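Local coordinates for possible substrate binding protein of ABC transporter system (Rhodopseudomonas palustris, PDB 3NND) that probably binds amino acids or related small solutes outside the inner membrane and presents them to an ABC transporter for uptake, at residues K8-Y13 with D77-T82; N127-A132 with T256-D261; T170-A175 with A244-L249; K204-V209 with N238-L243. All blocks are in the same frame, centred on the assembly; numbering follows the deposited sequence.

Contact 1: K8-Y13 with D77-T82; sequences KIALIY and DIAIGT
Residues Ile9 to Leu11 pair in parallel with Ile78 to Ile80, the two short strands twisted by 28° against each other while the amide and carbonyl groups alternate across them. Ala10 makes two bonds to the neighbouring strand: its N donates to Ile78 O at 2.8 Å, and its O accepts from Ile80 N at 2.7 Å. Ile12 N then continues the pattern onto Ile80 O. At the start of the pairing, Lys8 O takes its stronger bond from Asp77 N at 2.7 Å and a weak one from Ile78 N.

The side chains alternate between the two sheet faces. Ile9 and Ile78 lie alongside each other and point the same way, methyl to methyl, with CG2 of Ile9 3.9 Å from CG2 of Ile78. Leu11 carries CG anti to its backbone N (chi1 174°), and from there CD1 reaches over to CG2 of Ile80, also 3.9 Å away. On the other face Ala10 CB meets Ala79 CB at 4.1 Å, small against small. At Gly81 the chain changes character: the backbone adopts angles that only a glycine takes easily, a CB there would also run into Ile12 O, and a cis peptide leads into Thr82.

This is the centre of one lobe's alpha/beta sheet, where the strands run parallel. Leu11 continues the sheet through backbone bonds to strand 47-55, and Ile78 and Ile80 touch strand 101-104. Helix 60-72 packs on the Ala10 and Ala79 face; helix 285-304 closes over Ile9, Ile78 and Ile80 on the opposite face, and helix 20-37 over Leu11 and Ile80.

Contact 2: N127-A132 with T256-D261; sequences NSSQDA and TYYYYD
Ser128 OG and Tyr258 OH share a hydrogen bond of 2.7 Å, and either hydroxyl could be the donor. It joins the first turn of helix 128-140 to strand 257-263, a segment that leads the chain from one lobe of the periplasmic binding protein fold back toward the other. The helix runs nearly antiparallel to the strand, at 164°.

Tyr258 does most of the work. Its CG stands anti to the backbone N (chi1 159°), which carries the ring out from the strand to the helix. Ala132 CB sits over one face of the Tyr258 ring, 3.7 Å from its centroid in a CH-pi contact, while Ser128 and Ser129 bring their OG atoms to the ring's edge. One ring is therefore met in two ways, a methyl on its face and hydroxyls around its rim. With an alanine here, Ser128 OG would probably lose its phenol partner and Ala132 CB the aromatic surface beneath it, leaving a gap between helix and strand.

The strand also serves the assembly. Tyr257 to Asp261 pair antiparallel with a strand of the second subunit, a beta pairing formed between chains, and Val346 of that subunit packs on Tyr258. Within the chain, Phe285 at the start of helix 285-304 touches both Ser129 and Tyr260. These last two meet directly as well: Ser129 OG comes obliquely to the Tyr260 ring, 3.4 Å from CE2.

Contact 3: T170-A175 with A244-L249; sequences TGATLA and AAYKRL
Tyr246 sets its phenol end against Thr170 and Ala172, yet no hydrogen bond passes between the two segments. For a contact made largely by hydroxyl-bearing side chains, that is its oddest trait. Ala172 CB approaches the ring at its edge, near the ring plane, and stands 3.7 Å from Tyr246 OH and 4.2 Å from CE1. Thr170 crosses the tyrosine at about a right angle and offers its CG2 methyl obliquely to the CE1 side; the modelled closeness of those two carbons is doubtful. Thr170 OG1 faces the backbone of the loop instead, with Ala245 O 3.8 Å away.

The ring gets there because CG of Tyr246 lies anti to its own carbonyl carbon (chi1 -63°), projecting from the loop 244-249 toward the turn that precedes strand 173-180. Gly171, with a positive phi of 107°, makes that turn possible. Tyr246 also touches Val144 of strand 144-151, and Leu240 and Pro241, so it is buried although the rim of the contact lies at the surface. A serine in its place would probably leave Ala172 CB, Leu240 and Pro241 without the ring and open a gap between loop and sheet.

Between these two segments contact is by van der Waals fit, so shape rather than directed bonding sets how they meet.

Contact 4: K204-V209 with N238-L243; sequences KKIIWV and NILPAL
Ile206 and Ile239 form the close-fitting heart of this contact, with CG2 of Ile206 3.6 Å from CD1 of Ile239 as the two branches meet at a slant. Ile239 owes this reach to its first torsion: CG1 sits between the backbone N and the carbonyl carbon (chi1 66°), so that CD1 is turned in toward the strand. The other arm of Ile206 ends in CD1, which lies 3.9 Å from Leu240 CD2. Leu240 also reaches Trp208, two residues on along the strand, setting CD1 against the edge of the Trp208 indole, 3.8 Å from CZ3. The leucine and the tryptophan cross at about a right angle. Phe163 stacks on this same indole, and Met252 touches both Trp208 and Leu240, so the aromatic end is enclosed on several sides.

The Lys204 end is different. That residue is partly exposed, and its aliphatic chain passes by the carbonyl of Ile239, where the modelled distance is too short to trust. The amine forms a salt bridge with Glu232 of strand 231-233, which probably balances its charge. At the far end of 238-243, Ala242 and Leu243 pack on the second subunit.

Between strand and loop no hydrogen bond forms. Branched aliphatic groups and an indole edge hold the 238-243 loop over one face of the parallel sheet, and the one charged side chain in the contact takes its partner from the adjacent strand.

Along the chain contact 1 closes first; contact 2 then opens a long loop holding contact 3, inside which contact 4 is nested. Contact 1 belongs to the six-stranded sheet of one lobe, whereas contacts 3 and 4 reach the four-stranded parallel sheet of the other, their centres about 39 Å from its own. The centres of contacts 3 and 4 are about 8 Å apart, and the two touch at Leu249 and Trp208. Contact 2 lies between the lobes, its centre about 5 Å from the chain's centre, and meets contact 4 where Thr256 packs on Asn238 and Ala242. Contacts 2 and 4 also touch the second subunit, so interlobe strand and lobe loop share that interface.

Contact 1: K8-Y13 with D77-T82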
loop_
_atom_site.group_PDB
_atom_site.type_symbol
_atom_site.label_atom_id
_atom_site.label_comp_id
_atom_site.label_asym_id
_atom_site.label_seq_id
_atom_site.Cartn_x
_atom_site.Cartn_y
_atom_site.Cartn_z
ATOM N N LYS B 8 -30.277 8.330 -36.141
ATOM C CA LYS B 8 -30.836 7.271 -35.300
ATOM C C LYS B 8 -29.816 6.618 -34.365
ATOM O O LYS B 8 -28.851 6.005 -34.810
ATOM C CB LYS B 8 -31.503 6.208 -36.175
ATOM C CG LYS B 8 -32.676 6.735 -37.000
ATOM C CD LYS B 8 -33.024 5.812 -38.173
ATOM C CE LYS B 8 -32.054 5.992 -39.352
ATOM N NZ LYS B 8 -32.094 7.350 -39.990
ATOM N N ILE B 9 -30.037 6.745 -33.062
ATOM C CA ILE B 9 -29.155 6.130 -32.078
ATOM C C ILE B 9 -29.869 5.000 -31.351
ATOM O O ILE B 9 -30.919 5.209 -30.737
ATOM C CB ILE B 9 -28.708 7.148 -31.016
ATOM C CG1 ILE B 9 -28.102 8.389 -31.682
ATOM C CG2 ILE B 9 -27.745 6.494 -30.030
ATOM C CD1 ILE B 9 -27.800 9.509 -30.728
ATOM N N ALA B 10 -29.308 3.799 -31.411
ATOM C CA ALA B 10 -29.891 2.682 -30.682
ATOM C C ALA B 10 -29.251 2.557 -29.315
ATOM O O ALA B 10 -28.042 2.716 -29.174
ATOM C CB ALA B 10 -29.717 1.396 -31.451
ATOM N N LEU B 11 -30.066 2.276 -28.309
ATOM C CA LEU B 11 -29.564 1.986 -26.975
ATOM C C LEU B 11 -30.046 0.601 -26.565
ATOM O O LEU B 11 -31.241 0.386 -26.362
ATOM C CB LEU B 11 -30.050 3.032 -25.973
ATOM C CG LEU B 11 -29.714 2.766 -24.507
ATOM C CD1 LEU B 11 -28.218 2.902 -24.264
ATOM C CD2 LEU B 11 -30.481 3.704 -23.605
ATOM N N ILE B 12 -29.118 -0.342 -26.477
ATOM C CA ILE B 12 -29.419 -1.677 -25.989
ATOM C C ILE B 12 -29.191 -1.616 -24.503
ATOM O O ILE B 12 -28.155 -1.118 -24.072
ATOM C CB ILE B 12 -28.448 -2.725 -26.572
ATOM C CG1 ILE B 12 -28.113 -2.404 -28.029
ATOM C CG2 ILE B 12 -29.028 -4.110 -26.461
ATOM C CD1 ILE B 12 -29.288 -2.461 -28.960
ATOM N N TYR B 13 -30.142 -2.110 -23.714
ATOM C CA TYR B 13 -30.010 -2.063 -22.256
ATOM C C TYR B 13 -30.955 -2.996 -21.513
ATOM O O TYR B 13 -32.050 -3.288 -21.988
ATOM C CB TYR B 13 -30.175 -0.624 -21.747
ATOM C CG TYR B 13 -31.573 -0.028 -21.812
ATOM C CD1 TYR B 13 -31.954 0.959 -20.916
ATOM C CD2 TYR B 13 -32.503 -0.443 -22.757
ATOM C CE1 TYR B 13 -33.210 1.525 -20.953
ATOM C CE2 TYR B 13 -33.775 0.120 -22.807
ATOM C CZ TYR B 13 -34.122 1.112 -21.898
ATOM O OH TYR B 13 -35.377 1.703 -21.914
ATOM N N ASP B 77 -28.159 4.314 -36.841
ATOM C CA ASP B 77 -26.872 4.625 -37.445
ATOM C C ASP B 77 -25.729 4.224 -36.516
ATOM O O ASP B 77 -24.616 3.939 -36.961
ATOM C CB ASP B 77 -26.773 6.115 -37.777
ATOM C CG ASP B 77 -27.620 6.518 -38.977
ATOM O OD1 ASP B 77 -27.762 5.727 -39.943
ATOM O OD2 ASP B 77 -28.131 7.657 -38.965
ATOM N N ILE B 78 -26.019 4.201 -35.221
ATOM C CA ILE B 78 -25.017 3.907 -34.203
ATOM C C ILE B 78 -25.689 3.318 -32.987
ATOM O O ILE B 78 -26.874 3.547 -32.754
ATOM C CB ILE B 78 -24.288 5.172 -33.753
ATOM C CG1 ILE B 78 -23.011 4.803 -32.998
ATOM C CG2 ILE B 78 -25.201 6.021 -32.901
ATOM C CD1 ILE B 78 -21.890 5.775 -33.242
ATOM N N ALA B 79 -24.940 2.567 -32.199
ATOM C CA ALA B 79 -25.536 1.914 -31.043
ATOM C C ALA B 79 -24.729 2.106 -29.770
ATOM O O ALA B 79 -23.501 2.165 -29.801
ATOM C CB ALA B 79 -25.735 0.426 -31.322
ATOM N N ILE B 80 -25.435 2.188 -28.651
ATOM C CA ILE B 80 -24.804 2.195 -27.339
ATOM C C ILE B 80 -25.356 1.023 -26.535
ATOM O O ILE B 80 -26.541 0.707 -26.630
ATOM C CB ILE B 80 -25.043 3.533 -26.588
ATOM C CG1 ILE B 80 -24.401 4.692 -27.359
ATOM C CG2 ILE B 80 -24.489 3.450 -25.181
ATOM C CD1 ILE B 80 -24.776 6.077 -26.886
ATOM N N GLY B 81 -24.497 0.367 -25.763
ATOM C CA GLY B 81 -24.917 -0.761 -24.953
ATOM C C GLY B 81 -23.795 -1.718 -24.593
ATOM O O GLY B 81 -22.712 -1.667 -25.160
ATOM N N THR B 82 -24.063 -2.610 -23.652
ATOM C CA THR B 82 -25.359 -2.684 -23.003
ATOM C C THR B 82 -25.137 -2.907 -21.517
ATOM O O THR B 82 -23.996 -2.904 -21.061
ATOM C CB THR B 82 -26.199 -3.815 -23.593
ATOM O OG1 THR B 82 -27.468 -3.866 -22.930
ATOM C CG2 THR B 82 -25.474 -5.147 -23.443
#

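Contact 2: N127-A132 with T256-D261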
loop_
_atom_site.group_PDB
_atom_site.type_symbol
_atom_site.label_atom_id
_atom_site.label_comp_id
_atom_site.label_asym_id
_atom_site.label_seq_id
_atom_site.Cartn_x
_atom_site.Cartn_y
_atom_site.Cartn_z
ATOM N N ASN B 127 -12.281 3.034 -15.053
ATOM C CA ASN B 127 -12.474 3.957 -13.946
ATOM C C ASN B 127 -12.663 3.249 -12.623
ATOM O O ASN B 127 -12.959 2.059 -12.587
ATOM C CB ASN B 127 -13.624 4.930 -14.219
ATOM C CG ASN B 127 -14.906 4.233 -14.590
ATOM O OD1 ASN B 127 -15.549 3.618 -13.749
ATOM N ND2 ASN B 127 -15.292 4.334 -15.857
ATOM N N SER B 128 -12.489 3.995 -11.538
ATOM C CA SER B 128 -12.464 3.423 -10.196
ATOM C C SER B 128 -13.808 2.809 -9.816
ATOM O O SER B 128 -13.879 1.927 -8.960
ATOM C CB SER B 128 -12.018 4.465 -9.155
ATOM O OG SER B 128 -13.035 5.422 -8.891
ATOM N N SER B 129 -14.876 3.265 -10.454
ATOM C CA SER B 129 -16.189 2.716 -10.147
ATOM C C SER B 129 -16.342 1.270 -10.604
ATOM O O SER B 129 -16.910 0.450 -9.888
ATOM C CB SER B 129 -17.297 3.587 -10.727
ATOM O OG SER B 129 -17.606 4.644 -9.837
ATOM N N GLN B 130 -15.837 0.955 -11.789
ATOM C CA GLN B 130 -15.871 -0.422 -12.260
ATOM C C GLN B 130 -14.964 -1.273 -11.385
ATOM O O GLN B 130 -15.350 -2.360 -10.948
ATOM C CB GLN B 130 -15.433 -0.501 -13.718
ATOM C CG GLN B 130 -16.300 0.298 -14.673
ATOM C CD GLN B 130 -15.474 1.013 -15.716
ATOM O OE1 GLN B 130 -15.972 1.878 -16.436
ATOM N NE2 GLN B 130 -14.194 0.664 -15.797
ATOM N N ASP B 131 -13.757 -0.774 -11.132
ATOM C CA ASP B 131 -12.861 -1.401 -10.179
ATOM C C ASP B 131 -13.643 -1.693 -8.925
ATOM O O ASP B 131 -13.581 -2.789 -8.387
ATOM C CB ASP B 131 -11.704 -0.475 -9.831
ATOM C CG ASP B 131 -10.669 -0.410 -10.920
ATOM O OD1 ASP B 131 -10.800 -1.172 -11.894
ATOM O OD2 ASP B 131 -9.724 0.399 -10.808
ATOM N N ALA B 132 -14.386 -0.699 -8.461
ATOM C CA ALA B 132 -15.129 -0.821 -7.215
ATOM C C ALA B 132 -16.171 -1.928 -7.309
ATOM O O ALA B 132 -16.332 -2.733 -6.397
ATOM C CB ALA B 132 -15.779 0.509 -6.851
ATOM N N THR B 256 -25.125 -1.022 -0.472
ATOM C CA THR B 256 -23.708 -0.763 -0.462
ATOM C C THR B 256 -23.394 0.202 -1.592
ATOM O O THR B 256 -23.697 -0.067 -2.753
ATOM C CB THR B 256 -22.903 -2.052 -0.633
ATOM O OG1 THR B 256 -23.045 -2.859 0.542
ATOM C CG2 THR B 256 -21.426 -1.730 -0.857
ATOM N N TYR B 257 -22.800 1.335 -1.238
ATOM C CA TYR B 257 -22.381 2.324 -2.211
ATOM C C TYR B 257 -20.858 2.494 -2.195
ATOM O O TYR B 257 -20.223 2.423 -1.138
ATOM C CB TYR B 257 -23.020 3.665 -1.877
ATOM C CG TYR B 257 -24.531 3.710 -1.960
ATOM C CD1 TYR B 257 -25.173 3.836 -3.182
ATOM C CD2 TYR B 257 -25.314 3.669 -0.813
ATOM C CE1 TYR B 257 -26.543 3.899 -3.264
ATOM C CE2 TYR B 257 -26.690 3.736 -0.886
ATOM C CZ TYR B 257 -27.297 3.850 -2.115
ATOM O OH TYR B 257 -28.673 3.913 -2.210
ATOM N N TYR B 258 -20.271 2.724 -3.366
ATOM C CA TYR B 258 -18.894 3.199 -3.432
ATOM C C TYR B 258 -18.913 4.682 -3.754
ATOM O O TYR B 258 -19.560 5.106 -4.705
ATOM C CB TYR B 258 -18.092 2.447 -4.485
ATOM C CG TYR B 258 -16.850 3.190 -4.953
ATOM C CD1 TYR B 258 -15.687 3.196 -4.191
ATOM C CD2 TYR B 258 -16.843 3.880 -6.163
ATOM C CE1 TYR B 258 -14.561 3.865 -4.621
ATOM C CE2 TYR B 258 -15.723 4.549 -6.595
ATOM C CZ TYR B 258 -14.585 4.542 -5.823
ATOM O OH TYR B 258 -13.463 5.211 -6.262
ATOM N N TYR B 259 -18.198 5.471 -2.961
ATOM C CA TYR B 259 -18.233 6.922 -3.121
ATOM C C TYR B 259 -17.035 7.461 -3.882
ATOM O O TYR B 259 -15.940 6.912 -3.800
ATOM C CB TYR B 259 -18.359 7.600 -1.762
ATOM C CG TYR B 259 -19.715 7.409 -1.147
ATOM C CD1 TYR B 259 -20.768 8.237 -1.484
ATOM C CD2 TYR B 259 -19.947 6.403 -0.244
ATOM C CE1 TYR B 259 -22.014 8.072 -0.929
ATOM C CE2 TYR B 259 -21.189 6.228 0.317
ATOM C CZ TYR B 259 -22.219 7.069 -0.030
ATOM O OH TYR B 259 -23.461 6.894 0.521
ATOM N N TYR B 260 -17.262 8.523 -4.648
ATOM C CA TYR B 260 -16.179 9.196 -5.359
ATOM C C TYR B 260 -16.506 10.653 -5.654
ATOM O O TYR B 260 -17.665 11.064 -5.606
ATOM C CB TYR B 260 -15.788 8.449 -6.638
ATOM C CG TYR B 260 -16.825 8.438 -7.746
ATOM C CD1 TYR B 260 -16.702 9.270 -8.849
ATOM C CD2 TYR B 260 -17.902 7.574 -7.703
ATOM C CE1 TYR B 260 -17.630 9.254 -9.861
ATOM C CE2 TYR B 260 -18.839 7.550 -8.713
ATOM C CZ TYR B 260 -18.699 8.388 -9.786
ATOM O OH TYR B 260 -19.637 8.354 -10.793
ATOM N N ASP B 261 -15.470 11.428 -5.951
ATOM C CA ASP B 261 -15.623 12.859 -6.172
ATOM C C ASP B 261 -15.123 13.262 -7.555
ATOM O O ASP B 261 -14.171 12.685 -8.076
ATOM C CB ASP B 261 -14.883 13.648 -5.089
ATOM C CG ASP B 261 -15.462 13.424 -3.702
ATOM O OD1 ASP B 261 -16.686 13.238 -3.588
ATOM O OD2 ASP B 261 -14.694 13.438 -2.719
#

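Contact 3: T170-A175 with A244-L249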
loop_
_atom_site.group_PDB
_atom_site.type_symbol
_atom_site.label_atom_id
_atom_site.label_comp_id
_atom_site.label_asym_id
_atom_site.label_seq_id
_atom_site.Cartn_x
_atom_site.Cartn_y
_atom_site.Cartn_z
ATOM N N THR B 170 -27.804 -17.706 5.281
ATOM C CA THR B 170 -26.750 -16.858 4.729
ATOM C C THR B 170 -25.639 -17.574 3.950
ATOM O O THR B 170 -25.343 -17.217 2.806
ATOM C CB THR B 170 -26.139 -15.987 5.848
ATOM O OG1 THR B 170 -26.700 -14.674 5.778
ATOM C CG2 THR B 170 -24.629 -15.898 5.725
ATOM N N GLY B 171 -25.008 -18.565 4.562
ATOM C CA GLY B 171 -23.952 -19.270 3.869
ATOM C C GLY B 171 -22.559 -18.953 4.366
ATOM O O GLY B 171 -21.586 -19.528 3.886
ATOM N N ALA B 172 -22.453 -18.037 5.320
ATOM C CA ALA B 172 -21.169 -17.773 5.957
ATOM C C ALA B 172 -21.012 -18.809 7.040
ATOM O O ALA B 172 -21.974 -19.497 7.376
ATOM C CB ALA B 172 -21.140 -16.385 6.560
ATOM N N THR B 173 -19.811 -18.925 7.593
ATOM C CA THR B 173 -19.583 -19.840 8.708
ATOM C C THR B 173 -19.310 -19.083 10.020
ATOM O O THR B 173 -18.674 -18.035 10.020
ATOM C CB THR B 173 -18.430 -20.816 8.399
ATOM O OG1 THR B 173 -18.770 -22.122 8.881
ATOM C CG2 THR B 173 -17.123 -20.352 9.053
ATOM N N LEU B 174 -19.811 -19.610 11.130
ATOM C CA LEU B 174 -19.523 -19.061 12.450
ATOM C C LEU B 174 -18.439 -19.916 13.093
ATOM O O LEU B 174 -18.655 -21.081 13.414
ATOM C CB LEU B 174 -20.775 -19.081 13.321
ATOM C CG LEU B 174 -20.998 -17.937 14.312
ATOM C CD1 LEU B 174 -22.162 -18.271 15.231
ATOM C CD2 LEU B 174 -19.747 -17.607 15.115
ATOM N N ALA B 175 -17.266 -19.334 13.278
ATOM C CA ALA B 175 -16.133 -20.090 13.774
ATOM C C ALA B 175 -16.194 -20.286 15.281
ATOM O O ALA B 175 -15.826 -21.340 15.796
ATOM C CB ALA B 175 -14.838 -19.399 13.375
ATOM N N ALA B 244 -28.525 -9.681 -0.669
ATOM C CA ALA B 244 -29.747 -9.427 0.087
ATOM C C ALA B 244 -29.822 -10.269 1.351
ATOM O O ALA B 244 -30.464 -9.883 2.328
ATOM C CB ALA B 244 -30.960 -9.666 -0.773
ATOM N N ALA B 245 -29.158 -11.420 1.325
ATOM C CA ALA B 245 -29.112 -12.311 2.478
ATOM C C ALA B 245 -28.474 -11.643 3.689
ATOM O O ALA B 245 -29.002 -11.754 4.792
ATOM C CB ALA B 245 -28.372 -13.590 2.124
ATOM N N TYR B 246 -27.346 -10.953 3.479
ATOM C CA TYR B 246 -26.638 -10.254 4.564
ATOM C C TYR B 246 -27.291 -8.936 4.930
ATOM O O TYR B 246 -27.225 -8.491 6.070
ATOM C CB TYR B 246 -25.172 -9.988 4.213
ATOM C CG TYR B 246 -24.368 -11.244 4.019
ATOM C CD1 TYR B 246 -23.949 -11.998 5.101
ATOM C CD2 TYR B 246 -24.038 -11.680 2.749
ATOM C CE1 TYR B 246 -23.220 -13.150 4.917
ATOM C CE2 TYR B 246 -23.311 -12.822 2.555
ATOM C CZ TYR B 246 -22.905 -13.560 3.634
ATOM O OH TYR B 246 -22.186 -14.713 3.411
ATOM N N LYS B 247 -27.917 -8.297 3.958
ATOM C CA LYS B 247 -28.508 -7.001 4.228
ATOM C C LYS B 247 -29.800 -7.153 5.042
ATOM O O LYS B 247 -30.767 -6.407 4.850
ATOM C CB LYS B 247 -28.681 -6.180 2.935
ATOM C CG LYS B 247 -29.754 -6.671 1.944
ATOM C CD LYS B 247 -29.541 -6.011 0.559
ATOM C CE LYS B 247 -30.842 -5.573 -0.132
ATOM N NZ LYS B 247 -30.575 -4.415 -1.058
ATOM N N ARG B 248 -29.791 -8.110 5.970
ATOM C CA ARG B 248 -30.949 -8.369 6.827
ATOM C C ARG B 248 -30.625 -8.485 8.325
ATOM O O ARG B 248 -31.525 -8.704 9.136
ATOM C CB ARG B 248 -31.708 -9.617 6.353
ATOM C CG ARG B 248 -32.731 -9.334 5.245
ATOM C CD ARG B 248 -33.636 -10.538 4.945
ATOM N NE ARG B 248 -34.135 -11.213 6.146
ATOM C CZ ARG B 248 -34.970 -10.669 7.033
ATOM N NH1 ARG B 248 -35.404 -9.418 6.880
ATOM N NH2 ARG B 248 -35.366 -11.376 8.085
ATOM N N LEU B 249 -29.354 -8.329 8.695
ATOM C CA LEU B 249 -28.954 -8.425 10.100
ATOM C C LEU B 249 -28.696 -7.039 10.719
ATOM O O LEU B 249 -28.950 -6.799 11.908
ATOM C CB LEU B 249 -27.722 -9.333 10.248
ATOM C CG LEU B 249 -27.734 -10.705 9.544
ATOM C CD1 LEU B 249 -27.270 -10.591 8.099
ATOM C CD2 LEU B 249 -26.885 -11.746 10.275
#

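Contact 4: K204-V209 with N238-L243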
loop_
_atom_site.group_PDB
_atom_site.type_symbol
_atom_site.label_atom_id
_atom_site.label_comp_id
_atom_site.label_asym_id
_atom_site.label_seq_id
_atom_site.Cartn_x
_atom_site.Cartn_y
_atom_site.Cartn_z
ATOM N N LYS B 204 -13.513 -13.259 3.731
ATOM C CA LYS B 204 -13.879 -12.240 4.710
ATOM C C LYS B 204 -13.925 -12.808 6.124
ATOM O O LYS B 204 -14.555 -13.832 6.368
ATOM C CB LYS B 204 -15.200 -11.554 4.349
ATOM C CG LYS B 204 -14.990 -10.211 3.659
ATOM C CD LYS B 204 -16.185 -9.273 3.790
ATOM C CE LYS B 204 -15.725 -7.818 3.954
ATOM N NZ LYS B 204 -14.815 -7.344 2.884
ATOM N N LYS B 205 -13.193 -12.162 7.024
ATOM C CA LYS B 205 -13.135 -12.554 8.423
ATOM C C LYS B 205 -13.620 -11.370 9.237
ATOM O O LYS B 205 -13.117 -10.257 9.086
ATOM C CB LYS B 205 -11.707 -12.925 8.823
ATOM C CG LYS B 205 -10.919 -13.627 7.729
ATOM C CD LYS B 205 -9.497 -13.096 7.644
ATOM C CE LYS B 205 -8.811 -13.558 6.369
ATOM N NZ LYS B 205 -7.707 -12.642 5.970
ATOM N N ILE B 206 -14.611 -11.604 10.087
ATOM C CA ILE B 206 -15.292 -10.501 10.753
ATOM C C ILE B 206 -15.686 -10.833 12.188
ATOM O O ILE B 206 -16.130 -11.944 12.478
ATOM C CB ILE B 206 -16.570 -10.096 9.987
ATOM C CG1 ILE B 206 -16.235 -9.676 8.559
ATOM C CG2 ILE B 206 -17.291 -8.963 10.696
ATOM C CD1 ILE B 206 -17.447 -9.588 7.667
ATOM N N ILE B 207 -15.529 -9.861 13.084
ATOM C CA ILE B 207 -15.972 -10.027 14.459
ATOM C C ILE B 207 -17.231 -9.231 14.678
ATOM O O ILE B 207 -17.229 -8.011 14.561
ATOM C CB ILE B 207 -14.934 -9.554 15.470
ATOM C CG1 ILE B 207 -13.709 -10.459 15.436
ATOM C CG2 ILE B 207 -15.528 -9.550 16.866
ATOM C CD1 ILE B 207 -12.533 -9.887 16.191
ATOM N N TRP B 208 -18.304 -9.937 15.003
ATOM C CA TRP B 208 -19.600 -9.329 15.242
ATOM C C TRP B 208 -19.813 -9.135 16.739
ATOM O O TRP B 208 -20.074 -10.096 17.462
ATOM C CB TRP B 208 -20.680 -10.240 14.686
ATOM C CG TRP B 208 -22.004 -9.600 14.512
ATOM C CD1 TRP B 208 -22.989 -9.505 15.443
ATOM C CD2 TRP B 208 -22.513 -8.991 13.319
ATOM N NE1 TRP B 208 -24.082 -8.865 14.909
ATOM C CE2 TRP B 208 -23.815 -8.540 13.605
ATOM C CE3 TRP B 208 -21.994 -8.787 12.038
ATOM C CZ2 TRP B 208 -24.607 -7.886 12.658
ATOM C CZ3 TRP B 208 -22.777 -8.146 11.103
ATOM C CH2 TRP B 208 -24.071 -7.701 11.416
ATOM N N VAL B 209 -19.685 -7.899 17.209
ATOM C CA VAL B 209 -19.941 -7.608 18.612
ATOM C C VAL B 209 -21.395 -7.160 18.835
ATOM O O VAL B 209 -21.963 -6.388 18.062
ATOM C CB VAL B 209 -18.951 -6.571 19.196
ATOM C CG1 VAL B 209 -17.595 -6.660 18.494
ATOM C CG2 VAL B 209 -19.518 -5.185 19.083
ATOM N N ASN B 238 -19.750 -1.309 5.012
ATOM C CA ASN B 238 -19.796 -2.264 3.915
ATOM C C ASN B 238 -18.768 -3.360 4.063
ATOM O O ASN B 238 -17.945 -3.603 3.178
ATOM C CB ASN B 238 -19.627 -1.526 2.594
ATOM C CG ASN B 238 -20.584 -0.365 2.470
ATOM O OD1 ASN B 238 -20.234 0.687 1.933
ATOM N ND2 ASN B 238 -21.807 -0.543 2.992
ATOM N N ILE B 239 -18.837 -4.020 5.206
ATOM C CA ILE B 239 -17.937 -5.104 5.528
ATOM C C ILE B 239 -18.607 -6.426 5.182
ATOM O O ILE B 239 -17.993 -7.483 5.246
ATOM C CB ILE B 239 -17.591 -5.071 7.015
ATOM C CG1 ILE B 239 -18.843 -5.365 7.838
ATOM C CG2 ILE B 239 -17.017 -3.707 7.382
ATOM C CD1 ILE B 239 -18.550 -5.953 9.202
ATOM N N LEU B 240 -19.878 -6.365 4.814
ATOM C CA LEU B 240 -20.562 -7.557 4.344
ATOM C C LEU B 240 -20.796 -7.494 2.837
ATOM O O LEU B 240 -20.938 -6.412 2.268
ATOM C CB LEU B 240 -21.866 -7.774 5.109
ATOM C CG LEU B 240 -21.661 -8.414 6.487
ATOM C CD1 LEU B 240 -22.933 -8.368 7.320
ATOM C CD2 LEU B 240 -21.154 -9.853 6.344
ATOM N N PRO B 241 -20.803 -8.659 2.177
ATOM C CA PRO B 241 -21.034 -8.671 0.732
ATOM C C PRO B 241 -22.372 -8.028 0.368
ATOM O O PRO B 241 -23.328 -8.092 1.141
ATOM C CB PRO B 241 -21.035 -10.169 0.390
ATOM C CG PRO B 241 -20.221 -10.801 1.463
ATOM C CD PRO B 241 -20.525 -10.005 2.706
ATOM N N ALA B 242 -22.422 -7.414 -0.809
ATOM C CA ALA B 242 -23.616 -6.709 -1.271
ATOM C C ALA B 242 -24.742 -7.667 -1.681
ATOM O O ALA B 242 -25.308 -7.546 -2.770
ATOM C CB ALA B 242 -23.261 -5.756 -2.424
ATOM N N LEU B 243 -25.067 -8.613 -0.801
ATOM C CA LEU B 243 -26.133 -9.587 -1.058
ATOM C C LEU B 243 -27.341 -9.371 -0.156
ATOM O O LEU B 243 -27.206 -8.939 0.987
ATOM C CB LEU B 243 -25.608 -11.004 -0.869
ATOM C CG LEU B 243 -24.550 -11.451 -1.868
ATOM C CD1 LEU B 243 -24.090 -12.834 -1.505
ATOM C CD2 LEU B 243 -25.116 -11.414 -3.271
#